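Local coordinates for putative hemin storage protein (Bordetella bronchiseptica, PDB 6AU1) that cleaves deacetylated poly-beta-1,6-N-acetyl-D-glucosamine, an activity that can disrupt bacterial biofilms, with this chain comprising its glycoside hydrolase domain, at residues A[90-95]-A[146-151]; A[94-99]-A[210-215]; A[105-110]-A[128-133]; A[255-258]-A[262-265]. All blocks are in the same frame, centred on the assembly; numbering follows the deposited sequence.

Contact 1: residues A[90-95]-A[146-151]; sequences VYAWLP and EDLAKA
Strand 89-94 packs on helix 135-151 within a beta-alpha-beta crossover of the TIM-barrel fold: A92 and L94, on the outer side of the strand, receive L148 from the helix, which leads on to the neighbouring parallel strand 156-159. The meeting is concentrated on one methyl group. L148 CD2 lies 3.7 Å from A92 CB and also 3.7 Å from L94 CD2. The two strand carbons stand 6.1 Å apart, A92 CB from L94 CD2, and the leucine methyl sits in the notch between them. With CG anti to its backbone N (chi1 170°), L148 extends from the helix straight at the strand; L94, whose CG is also anti to the backbone N, meets it tip to tip, whereas A92 presents its short methyl directly. Alternation along the strand sends W93 the other way, where its ring meets H160 and stands edge-to-face with F49 and Y335. F63 packs on L148 and F75 on A92, so loop and helix residues complete the apolar layer. Polar ties lie beside the contact: the backbone of A92 is engaged in the sheet with G156 and L158, and Y145 OH, on the same helix, is hydrogen-bonded to P95 O just past the strand end. All three touching residues are buried, and 116 Å² of surface is removed from solvent between the segments. Between these residues only hydrocarbon meets, so the fit of L148 is set by shape and not by a directional bond.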
loop_
_atom_site.group_PDB
_atom_site.type_symbol
_atom_site.label_atom_id
_atom_site.label_comp_id
_atom_site.label_asym_id
_atom_site.label_seq_id
_atom_site.Cartn_x
_atom_site.Cartn_y
_atom_site.Cartn_z
ATOM N N VAL A 90 -4.552 -10.868 9.606
ATOM C CA VAL A 90 -3.660 -9.706 9.647
ATOM C C VAL A 90 -2.736 -9.702 8.448
ATOM O O VAL A 90 -2.057 -10.695 8.188
ATOM C CB VAL A 90 -2.816 -9.665 10.943
ATOM C CG1 VAL A 90 -1.772 -8.520 10.864
ATOM C CG2 VAL A 90 -3.719 -9.496 12.151
ATOM N N TYR A 91 -2.715 -8.588 7.711
ATOM C CA TYR A 91 -1.766 -8.427 6.613
ATOM C C TYR A 91 -0.653 -7.502 7.062
ATOM O O TYR A 91 -0.925 -6.484 7.699
ATOM C CB TYR A 91 -2.415 -7.806 5.366
ATOM C CG TYR A 91 -3.393 -8.649 4.579
ATOM C CD1 TYR A 91 -4.368 -9.405 5.207
ATOM C CD2 TYR A 91 -3.374 -8.629 3.187
ATOM C CE1 TYR A 91 -5.289 -10.151 4.466
ATOM C CE2 TYR A 91 -4.285 -9.362 2.443
ATOM C CZ TYR A 91 -5.238 -10.121 3.089
ATOM O OH TYR A 91 -6.149 -10.855 2.358
ATOM N N ALA A 92 0.587 -7.834 6.722
ATOM C CA ALA A 92 1.690 -6.916 6.964
ATOM C C ALA A 92 1.725 -5.885 5.849
ATOM O O ALA A 92 1.844 -6.239 4.683
ATOM C CB ALA A 92 3.019 -7.666 7.046
ATOM N N TRP A 93 1.600 -4.615 6.221
ATOM C CA TRP A 93 1.630 -3.505 5.273
ATOM C C TRP A 93 3.047 -2.916 5.294
ATOM O O TRP A 93 3.499 -2.407 6.324
ATOM C CB TRP A 93 0.547 -2.487 5.664
ATOM C CG TRP A 93 0.611 -1.137 5.041
ATOM C CD1 TRP A 93 1.080 -0.808 3.792
ATOM C CD2 TRP A 93 0.191 0.085 5.650
ATOM N NE1 TRP A 93 0.964 0.549 3.595
ATOM C CE2 TRP A 93 0.429 1.120 4.721
ATOM C CE3 TRP A 93 -0.370 0.407 6.897
ATOM C CZ2 TRP A 93 0.136 2.460 4.998
ATOM C CZ3 TRP A 93 -0.654 1.747 7.175
ATOM C CH2 TRP A 93 -0.407 2.751 6.220
ATOM N N LEU A 94 3.764 -3.028 4.176
ATOM C CA LEU A 94 5.174 -2.631 4.127
ATOM C C LEU A 94 5.450 -1.911 2.807
ATOM O O LEU A 94 4.810 -2.213 1.813
ATOM C CB LEU A 94 6.065 -3.877 4.265
ATOM C CG LEU A 94 7.502 -3.807 4.781
ATOM C CD1 LEU A 94 7.568 -3.150 6.165
ATOM C CD2 LEU A 94 8.125 -5.207 4.790
ATOM N N PRO A 95 6.410 -0.978 2.800
ATOM C CA PRO A 95 6.813 -0.361 1.530
ATOM C C PRO A 95 7.408 -1.386 0.584
ATOM O O PRO A 95 7.931 -2.410 1.010
ATOM C CB PRO A 95 7.884 0.655 1.949
ATOM C CG PRO A 95 7.642 0.901 3.417
ATOM C CD PRO A 95 7.173 -0.440 3.937
ATOM N N GLU A 146 12.485 -10.703 4.267
ATOM C CA GLU A 146 12.824 -11.972 4.905
ATOM C C GLU A 146 12.799 -11.824 6.425
ATOM O O GLU A 146 12.274 -12.685 7.143
ATOM C CB GLU A 146 14.196 -12.464 4.445
ATOM C CG GLU A 146 14.652 -13.748 5.115
ATOM C CD GLU A 146 15.980 -14.262 4.560
ATOM O OE1 GLU A 146 16.762 -13.460 4.022
ATOM O OE2 GLU A 146 16.241 -15.472 4.655
ATOM N N ASP A 147 13.354 -10.714 6.905
ATOM C CA ASP A 147 13.426 -10.459 8.345
ATOM C C ASP A 147 12.036 -10.235 8.947
ATOM O O ASP A 147 11.760 -10.691 10.061
ATOM C CB ASP A 147 14.335 -9.252 8.636
ATOM C CG ASP A 147 15.812 -9.549 8.385
ATOM O OD1 ASP A 147 16.171 -10.740 8.243
ATOM O OD2 ASP A 147 16.620 -8.595 8.345
ATOM N N LEU A 148 11.161 -9.553 8.210
ATOM C CA LEU A 148 9.760 -9.449 8.620
ATOM C C LEU A 148 9.140 -10.832 8.796
ATOM O O LEU A 148 8.463 -11.105 9.792
ATOM C CB LEU A 148 8.950 -8.650 7.593
ATOM C CG LEU A 148 7.433 -8.675 7.789
ATOM C CD1 LEU A 148 7.039 -7.956 9.075
ATOM C CD2 LEU A 148 6.703 -8.108 6.563
ATOM N N ALA A 149 9.377 -11.706 7.823
ATOM C CA ALA A 149 8.786 -13.044 7.851
ATOM C C ALA A 149 9.313 -13.863 9.031
ATOM O O ALA A 149 8.594 -14.690 9.592
ATOM C CB ALA A 149 9.045 -13.761 6.540
ATOM N N LYS A 150 10.567 -13.618 9.403
ATOM C CA LYS A 150 11.178 -14.260 10.565
ATOM C C LYS A 150 10.633 -13.708 11.880
ATOM O O LYS A 150 10.582 -14.409 12.886
ATOM C CB LYS A 150 12.698 -14.062 10.541
ATOM C CG LYS A 150 13.442 -14.759 9.422
ATOM C CD LYS A 150 14.896 -14.284 9.406
ATOM C CE LYS A 150 15.794 -15.177 8.568
ATOM N NZ LYS A 150 17.213 -14.715 8.592
ATOM N N ALA A 151 10.248 -12.439 11.874
ATOM C CA ALA A 151 9.954 -11.723 13.118
ATOM C C ALA A 151 8.513 -11.876 13.584
ATOM O O ALA A 151 8.206 -11.637 14.756
ATOM C CB ALA A 151 10.277 -10.229 12.953
#

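Contact 2: residues A[94-99]-A[210-215]; sequences LPVLTF and IDFTMH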
loop_
_atom_site.group_PDB
_atom_site.type_symbol
_atom_site.label_atom_id
_atom_site.label_comp_id
_atom_site.label_asym_id
_atom_site.label_seq_id
_atom_site.Cartn_x
_atom_site.Cartn_y
_atom_site.Cartn_z
ATOM N N LEU A 94 3.764 -3.028 4.176
ATOM C CA LEU A 94 5.174 -2.631 4.127
ATOM C C LEU A 94 5.450 -1.911 2.807
ATOM O O LEU A 94 4.810 -2.213 1.813
ATOM C CB LEU A 94 6.065 -3.877 4.265
ATOM C CG LEU A 94 7.502 -3.807 4.781
ATOM C CD1 LEU A 94 7.568 -3.150 6.165
ATOM C CD2 LEU A 94 8.125 -5.207 4.790
ATOM N N PRO A 95 6.410 -0.978 2.800
ATOM C CA PRO A 95 6.813 -0.361 1.530
ATOM C C PRO A 95 7.408 -1.386 0.584
ATOM O O PRO A 95 7.931 -2.410 1.010
ATOM C CB PRO A 95 7.884 0.655 1.949
ATOM C CG PRO A 95 7.642 0.901 3.417
ATOM C CD PRO A 95 7.173 -0.440 3.937
ATOM N N VAL A 96 7.332 -1.097 -0.706
ATOM C CA VAL A 96 7.989 -1.911 -1.702
ATOM C C VAL A 96 9.419 -1.408 -1.925
ATOM O O VAL A 96 10.345 -2.200 -2.129
ATOM C CB VAL A 96 7.205 -1.886 -3.026
ATOM C CG1 VAL A 96 7.887 -2.782 -4.075
ATOM C CG2 VAL A 96 5.746 -2.333 -2.792
ATOM N N LEU A 97 9.580 -0.083 -1.910
ATOM C CA LEU A 97 10.839 0.566 -2.299
ATOM C C LEU A 97 11.412 1.535 -1.268
ATOM O O LEU A 97 12.639 1.687 -1.180
ATOM C CB LEU A 97 10.651 1.351 -3.604
ATOM C CG LEU A 97 10.127 0.598 -4.821
ATOM C CD1 LEU A 97 10.035 1.600 -5.967
ATOM C CD2 LEU A 97 11.040 -0.576 -5.167
ATOM N N THR A 98 10.548 2.220 -0.513
ATOM C CA THR A 98 11.034 3.306 0.354
ATOM C C THR A 98 11.584 2.795 1.687
ATOM O O THR A 98 10.838 2.614 2.652
ATOM C CB THR A 98 9.941 4.359 0.664
ATOM O OG1 THR A 98 8.827 3.741 1.331
ATOM C CG2 THR A 98 9.465 5.055 -0.610
ATOM N N PHE A 99 12.888 2.549 1.703
ATOM C CA PHE A 99 13.621 2.230 2.921
ATOM C C PHE A 99 14.847 3.107 2.961
ATOM O O PHE A 99 15.730 2.970 2.115
ATOM C CB PHE A 99 14.007 0.750 2.956
ATOM C CG PHE A 99 12.830 -0.167 2.904
ATOM C CD1 PHE A 99 12.152 -0.510 4.075
ATOM C CD2 PHE A 99 12.376 -0.667 1.687
ATOM C CE1 PHE A 99 11.039 -1.353 4.026
ATOM C CE2 PHE A 99 11.273 -1.508 1.630
ATOM C CZ PHE A 99 10.602 -1.854 2.807
ATOM N N ILE A 210 5.594 -5.337 -10.556
ATOM C CA ILE A 210 4.771 -6.469 -10.135
ATOM C C ILE A 210 5.634 -7.709 -9.897
ATOM O O ILE A 210 5.479 -8.396 -8.879
ATOM C CB ILE A 210 3.680 -6.790 -11.160
ATOM C CG1 ILE A 210 2.636 -5.662 -11.185
ATOM C CG2 ILE A 210 3.025 -8.134 -10.842
ATOM C CD1 ILE A 210 1.617 -5.760 -12.353
ATOM N N ASP A 211 6.543 -7.988 -10.830
ATOM C CA ASP A 211 7.418 -9.149 -10.706
ATOM C C ASP A 211 8.265 -9.036 -9.448
ATOM O O ASP A 211 8.502 -10.039 -8.762
ATOM C CB ASP A 211 8.307 -9.302 -11.942
ATOM C CG ASP A 211 7.543 -9.820 -13.141
ATOM O OD1 ASP A 211 6.407 -10.315 -12.949
ATOM O OD2 ASP A 211 8.076 -9.738 -14.270
ATOM N N PHE A 212 8.709 -7.818 -9.139
ATOM C CA PHE A 212 9.496 -7.596 -7.927
ATOM C C PHE A 212 8.664 -7.942 -6.701
ATOM O O PHE A 212 9.157 -8.623 -5.784
ATOM C CB PHE A 212 9.993 -6.148 -7.845
ATOM C CG PHE A 212 10.844 -5.868 -6.637
ATOM C CD1 PHE A 212 11.949 -6.659 -6.350
ATOM C CD2 PHE A 212 10.536 -4.815 -5.788
ATOM C CE1 PHE A 212 12.739 -6.395 -5.233
ATOM C CE2 PHE A 212 11.317 -4.539 -4.670
ATOM C CZ PHE A 212 12.422 -5.328 -4.393
ATOM N N THR A 213 7.404 -7.503 -6.675
ATOM C CA THR A 213 6.560 -7.849 -5.526
ATOM C C THR A 213 6.289 -9.349 -5.473
ATOM O O THR A 213 6.100 -9.894 -4.397
ATOM C CB THR A 213 5.212 -7.091 -5.501
ATOM O OG1 THR A 213 4.403 -7.463 -6.626
ATOM C CG2 THR A 213 5.443 -5.566 -5.459
ATOM N N MET A 214 6.287 -10.030 -6.618
ATOM C CA MET A 214 6.095 -11.488 -6.597
ATOM C C MET A 214 7.331 -12.180 -6.022
ATOM O O MET A 214 7.216 -13.220 -5.382
ATOM C CB MET A 214 5.794 -12.024 -7.991
ATOM C CG MET A 214 4.460 -11.554 -8.568
ATOM S SD MET A 214 3.041 -12.090 -7.577
ATOM C CE MET A 214 2.655 -10.573 -6.712
ATOM N N HIS A 215 8.507 -11.600 -6.264
ATOM C CA HIS A 215 9.753 -12.071 -5.650
ATOM C C HIS A 215 9.678 -11.938 -4.128
ATOM O O HIS A 215 10.016 -12.877 -3.403
ATOM C CB HIS A 215 10.951 -11.285 -6.212
ATOM C CG HIS A 215 12.243 -11.508 -5.478
ATOM N ND1 HIS A 215 12.981 -12.667 -5.594
ATOM C CD2 HIS A 215 12.946 -10.699 -4.645
ATOM C CE1 HIS A 215 14.071 -12.569 -4.850
ATOM N NE2 HIS A 215 14.075 -11.383 -4.270
#
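This is a buried, mainly apolar contact between a loop and a helix: V96 and L97, just beyond the end of strand 89-94, pack on F212 and T213 of helix 195-223. The V96 and F212 side chains lie alongside, running in opposing senses, which brings V96 CG1 to 3.8 Å from F212 CD2. The same valine methyl reaches T213, with V96 CG1 4.0 Å from T213 CG2. L97 arrives obliquely, its CD2 4.0 Å from F212 CE2. The V96 carbonyl oxygen lies at the edge of the phenyl ring, in its plane, with V96 O 3.6 Å from F212 CE2. The edge of F99 faces the same oxygen, also in plane. V96 O is buried without a hydrogen-bond partner, so the weakly positive C-H edges of two rings probably offer it partial compensation. In T213 a chi1 of 65° turns the hydroxyl back over the helix backbone: T213 OG1 donates to I210 O at 2.7 Å, leaving CG2 for the valine. I210 O also accepts from M214 N, and T213 OG1 is further bonded to Y260 OH. On the loop side, the carboxylate of D162 gathers the backbone N-H groups of V96, L97 and T98. A beta-alpha loop folded over the C-terminal end of its strand and lodged against helix 195-223 is a typical TIM-barrel arrangement.

Contact 3: residues A[105-110]-A[128-133]; sequences NPAYGK and TRLSPF
Two overlapping beta turns, type I from N105 to Y108 and type II from A107 to K110, bring the K110 carbonyl to the extended backbone around L130 and S131. S131 N donates to K110 O over 2.8 Å in an almost straight bond, 177° at the hydrogen, directed in the carbonyl plane onto a lone pair. L130 adds a CA-H...O contact to that oxygen, with L130 CA 3.6 Å from K110 O. The leucine side chain folds back against the turns: its CG is anti to its own carbonyl carbon (chi1 -69°), and L130 CD2 rests 3.5 Å from A107 O. That methyl also approaches the A107 side chain, with L130 CD2 4.4 Å from A107 CB. Side-chain oxygens shape both segments locally. N105 OD1 accepts from A107 N at 2.9 Å, forming an Asx turn, while N105 ND2 is hydrogen-bonded to H67 ND1. In an ST turn, S131 OG takes up F133 N at 3.3 Å and lies in the plane of the F133 ring at its edge; the hydroxyl is also hydrogen-bonded to D170. Backbone bonds from R129 to V112 and from L130 to L97 extend the pairing. One nearly straight backbone hydrogen bond, S131 N to K110 O, thus ties the two segments together, and the leucine methyl lies against K110 O and A107 O, the latter already the acceptor of K110 N.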
loop_
_atom_site.group_PDB
_atom_site.type_symbol
_atom_site.label_atom_id
_atom_site.label_comp_id
_atom_site.label_asym_id
_atom_site.label_seq_id
_atom_site.Cartn_x
_atom_site.Cartn_y
_atom_site.Cartn_z
ATOM N N ASN A 105 25.282 1.211 4.474
ATOM C CA ASN A 105 24.468 0.136 3.914
ATOM C C ASN A 105 24.756 0.048 2.416
ATOM O O ASN A 105 24.855 1.074 1.753
ATOM C CB ASN A 105 22.984 0.393 4.159
ATOM C CG ASN A 105 22.105 -0.766 3.726
ATOM O OD1 ASN A 105 21.794 -0.917 2.547
ATOM N ND2 ASN A 105 21.694 -1.585 4.687
ATOM N N PRO A 106 24.883 -1.174 1.877
ATOM C CA PRO A 106 25.187 -1.351 0.448
ATOM C C PRO A 106 24.190 -0.658 -0.481
ATOM O O PRO A 106 24.559 -0.271 -1.591
ATOM C CB PRO A 106 25.119 -2.872 0.259
ATOM C CG PRO A 106 25.340 -3.440 1.611
ATOM C CD PRO A 106 24.762 -2.462 2.583
ATOM N N ALA A 107 22.947 -0.502 -0.040
ATOM C CA ALA A 107 21.928 0.117 -0.884
ATOM C C ALA A 107 21.838 1.631 -0.694
ATOM O O ALA A 107 21.014 2.277 -1.337
ATOM C CB ALA A 107 20.569 -0.517 -0.623
ATOM N N TYR A 108 22.666 2.197 0.187
ATOM C CA TYR A 108 22.547 3.625 0.488
ATOM C C TYR A 108 22.702 4.476 -0.767
ATOM O O TYR A 108 23.710 4.382 -1.476
ATOM C CB TYR A 108 23.581 4.064 1.533
ATOM C CG TYR A 108 23.478 5.533 1.891
ATOM C CD1 TYR A 108 22.508 5.980 2.779
ATOM C CD2 TYR A 108 24.347 6.476 1.341
ATOM C CE1 TYR A 108 22.398 7.315 3.111
ATOM C CE2 TYR A 108 24.243 7.824 1.667
ATOM C CZ TYR A 108 23.262 8.233 2.553
ATOM O OH TYR A 108 23.139 9.559 2.898
ATOM N N GLY A 109 21.698 5.304 -1.034
ATOM C CA GLY A 109 21.748 6.236 -2.145
ATOM C C GLY A 109 21.404 5.622 -3.491
ATOM O O GLY A 109 21.416 6.314 -4.506
ATOM N N LYS A 110 21.119 4.320 -3.505
ATOM C CA LYS A 110 20.794 3.624 -4.749
ATOM C C LYS A 110 19.300 3.757 -4.999
ATOM O O LYS A 110 18.545 2.778 -4.945
ATOM C CB LYS A 110 21.216 2.150 -4.693
ATOM C CG LYS A 110 22.684 1.937 -4.331
ATOM C CD LYS A 110 23.610 2.758 -5.229
ATOM C CE LYS A 110 25.074 2.421 -4.939
ATOM N NZ LYS A 110 26.006 3.310 -5.698
ATOM N N THR A 128 13.047 8.920 -1.728
ATOM C CA THR A 128 13.752 7.849 -1.031
ATOM C C THR A 128 13.474 6.446 -1.577
ATOM O O THR A 128 14.025 5.469 -1.056
ATOM C CB THR A 128 13.402 7.833 0.481
ATOM O OG1 THR A 128 12.048 7.388 0.645
ATOM C CG2 THR A 128 13.575 9.231 1.097
ATOM N N ARG A 129 12.610 6.322 -2.594
ATOM C CA ARG A 129 12.398 5.011 -3.215
ATOM C C ARG A 129 13.731 4.416 -3.661
ATOM O O ARG A 129 14.436 5.013 -4.486
ATOM C CB ARG A 129 11.466 5.105 -4.443
ATOM C CG ARG A 129 9.970 5.256 -4.144
ATOM C CD ARG A 129 9.247 5.752 -5.419
ATOM N NE ARG A 129 9.800 7.059 -5.802
ATOM C CZ ARG A 129 9.809 7.555 -7.039
ATOM N NH1 ARG A 129 9.277 6.871 -8.046
ATOM N NH2 ARG A 129 10.357 8.746 -7.264
ATOM N N LEU A 130 14.077 3.249 -3.129
ATOM C CA LEU A 130 15.243 2.535 -3.634
ATOM C C LEU A 130 14.948 2.070 -5.058
ATOM O O LEU A 130 13.794 1.793 -5.403
ATOM C CB LEU A 130 15.592 1.344 -2.734
ATOM C CG LEU A 130 16.132 1.723 -1.352
ATOM C CD1 LEU A 130 16.275 0.477 -0.487
ATOM C CD2 LEU A 130 17.475 2.429 -1.518
ATOM N N SER A 131 15.983 1.994 -5.891
ATOM C CA SER A 131 15.824 1.475 -7.247
ATOM C C SER A 131 15.764 -0.047 -7.281
ATOM O O SER A 131 16.746 -0.715 -6.960
ATOM C CB SER A 131 16.972 1.936 -8.140
ATOM O OG SER A 131 16.825 1.376 -9.438
ATOM N N PRO A 132 14.622 -0.611 -7.699
ATOM C CA PRO A 132 14.553 -2.076 -7.756
ATOM C C PRO A 132 15.363 -2.641 -8.927
ATOM O O PRO A 132 15.456 -3.857 -9.066
ATOM C CB PRO A 132 13.055 -2.349 -7.933
ATOM C CG PRO A 132 12.567 -1.147 -8.695
ATOM C CD PRO A 132 13.373 0.024 -8.162
ATOM N N PHE A 133 15.941 -1.763 -9.747
ATOM C CA PHE A 133 16.843 -2.186 -10.817
ATOM C C PHE A 133 18.291 -2.370 -10.343
ATOM O O PHE A 133 19.104 -2.972 -11.046
ATOM C CB PHE A 133 16.800 -1.169 -11.970
ATOM C CG PHE A 133 15.432 -1.005 -12.572
ATOM C CD1 PHE A 133 14.988 -1.874 -13.563
ATOM C CD2 PHE A 133 14.585 0.002 -12.141
ATOM C CE1 PHE A 133 13.724 -1.736 -14.122
ATOM C CE2 PHE A 133 13.321 0.149 -12.692
ATOM C CZ PHE A 133 12.889 -0.724 -13.682
#

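Contact 4: residues A[255-258]-A[262-265]; sequences EFLK and FVAL
The F256 ring presents an edge to V263, whose CG1 lies near the ring plane, while Y260 in the following turn meets the ring edge-to-face. Contact with the valine is closer at the base of the phenylalanine, where F256 CB is 3.8 Å from V263 CG2. L257 supplies the second half of the grip: its CD2 also stands 3.8 Å from V263 CG2, and the two side chains cross at about a right angle. One valine methyl is therefore touched by consecutive residues of helix 253-259. The torsions divide the work within V263. CG1 is anti to the backbone N (chi1 175°) and goes to the rim of the ring, while CG2, anti to the carbonyl carbon, faces the helix. L257 begins its side chain aslant of the strand; with CD1 anti to CA (chi2 168°), CD2 is left to reach the valine. All three residues are buried, and their mutual contact is wholly apolar. Around them F256 also packs on R233 and L235 of strand 230-235 and on I210 of helix 195-223, and L257 touches T297 of strand 297-305. The backbone of V263 is hydrogen-bonded to R296 and I298, and L257 O accepts from R296 NH2. A helix tied by a short turn to the next parallel strand and packed on its outer face, with a strand valine lodged against helix side chains, is an arrangement found in TIM-barrel folds.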
loop_
_atom_site.group_PDB
_atom_site.type_symbol
_atom_site.label_atom_id
_atom_site.label_comp_id
_atom_site.label_asym_id
_atom_site.label_seq_id
_atom_site.Cartn_x
_atom_site.Cartn_y
_atom_site.Cartn_z
ATOM N N GLU A 255 -3.377 -5.351 -14.957
ATOM C CA GLU A 255 -2.181 -6.088 -14.575
ATOM C C GLU A 255 -2.212 -6.441 -13.087
ATOM O O GLU A 255 -1.762 -7.518 -12.698
ATOM C CB GLU A 255 -0.920 -5.287 -14.903
ATOM C CG GLU A 255 -0.698 -5.078 -16.403
ATOM C CD GLU A 255 -0.515 -6.386 -17.151
ATOM O OE1 GLU A 255 0.164 -7.288 -16.619
ATOM O OE2 GLU A 255 -1.057 -6.517 -18.269
ATOM N N PHE A 256 -2.737 -5.539 -12.264
ATOM C CA PHE A 256 -2.857 -5.817 -10.828
ATOM C C PHE A 256 -3.827 -6.962 -10.606
ATOM O O PHE A 256 -3.577 -7.855 -9.785
ATOM C CB PHE A 256 -3.340 -4.589 -10.043
ATOM C CG PHE A 256 -2.237 -3.636 -9.621
ATOM C CD1 PHE A 256 -1.115 -3.435 -10.413
ATOM C CD2 PHE A 256 -2.347 -2.931 -8.432
ATOM C CE1 PHE A 256 -0.109 -2.542 -10.009
ATOM C CE2 PHE A 256 -1.340 -2.046 -8.023
ATOM C CZ PHE A 256 -0.233 -1.845 -8.829
ATOM N N LEU A 257 -4.940 -6.939 -11.335
ATOM C CA LEU A 257 -5.961 -7.969 -11.156
ATOM C C LEU A 257 -5.422 -9.345 -11.517
ATOM O O LEU A 257 -5.871 -10.356 -10.969
ATOM C CB LEU A 257 -7.206 -7.660 -11.998
ATOM C CG LEU A 257 -8.121 -6.542 -11.486
ATOM C CD1 LEU A 257 -9.143 -6.143 -12.553
ATOM C CD2 LEU A 257 -8.817 -6.952 -10.187
ATOM N N LYS A 258 -4.464 -9.381 -12.443
ATOM C CA LYS A 258 -3.887 -10.639 -12.887
ATOM C C LYS A 258 -2.895 -11.213 -11.882
ATOM O O LYS A 258 -2.639 -12.421 -11.882
ATOM C CB LYS A 258 -3.198 -10.458 -14.246
ATOM C CG LYS A 258 -4.154 -10.391 -15.424
ATOM C CD LYS A 258 -3.465 -9.865 -16.676
ATOM C CE LYS A 258 -2.200 -10.643 -17.000
ATOM N NZ LYS A 258 -1.549 -10.127 -18.240
ATOM N N PHE A 262 -5.897 -9.543 -4.085
ATOM C CA PHE A 262 -6.785 -8.400 -3.947
ATOM C C PHE A 262 -6.101 -7.131 -4.387
ATOM O O PHE A 262 -4.896 -6.955 -4.190
ATOM C CB PHE A 262 -7.262 -8.249 -2.502
ATOM C CG PHE A 262 -8.092 -9.404 -2.031
ATOM C CD1 PHE A 262 -9.376 -9.583 -2.518
ATOM C CD2 PHE A 262 -7.585 -10.317 -1.126
ATOM C CE1 PHE A 262 -10.147 -10.650 -2.091
ATOM C CE2 PHE A 262 -8.347 -11.382 -0.705
ATOM C CZ PHE A 262 -9.629 -11.547 -1.192
ATOM N N VAL A 263 -6.885 -6.249 -4.994
ATOM C CA VAL A 263 -6.413 -4.922 -5.367
ATOM C C VAL A 263 -6.989 -3.933 -4.372
ATOM O O VAL A 263 -8.216 -3.812 -4.267
ATOM C CB VAL A 263 -6.852 -4.548 -6.791
ATOM C CG1 VAL A 263 -6.454 -3.106 -7.113
ATOM C CG2 VAL A 263 -6.241 -5.507 -7.800
ATOM N N ALA A 264 -6.118 -3.270 -3.612
ATOM C CA ALA A 264 -6.562 -2.299 -2.609
ATOM C C ALA A 264 -6.661 -0.923 -3.252
ATOM O O ALA A 264 -5.729 -0.111 -3.186
ATOM C CB ALA A 264 -5.615 -2.272 -1.413
ATOM N N LEU A 265 -7.806 -0.663 -3.862
ATOM C CA LEU A 265 -7.988 0.543 -4.661
ATOM C C LEU A 265 -8.301 1.729 -3.761
ATOM O O LEU A 265 -9.228 1.670 -2.954
ATOM C CB LEU A 265 -9.108 0.319 -5.679
ATOM C CG LEU A 265 -9.539 1.506 -6.532
ATOM C CD1 LEU A 265 -8.382 2.043 -7.352
ATOM C CD2 LEU A 265 -10.680 1.070 -7.457
#

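Contacts 1, 2 and 4 are buried and held by hydrocarbon. Contact 3 is also largely buried but more peripheral, with partly exposed K110 at its margin; it joins two loop segments and has the one hydrogen bond formed directly between paired segments. Contacts 1 and 4 both seat a helix on an outer face of the same barrel sheet, and they meet where Y91 packs on F262. Contact 2 continues from the strand of contact 1 through the shared L94 and P95. Contact 3 is nested within its loop and reaches it through a probable backbone bond between L97 and L130. Helix 195-223 carries contact 2 on toward contact 4, with I210 packing on E255 and F256.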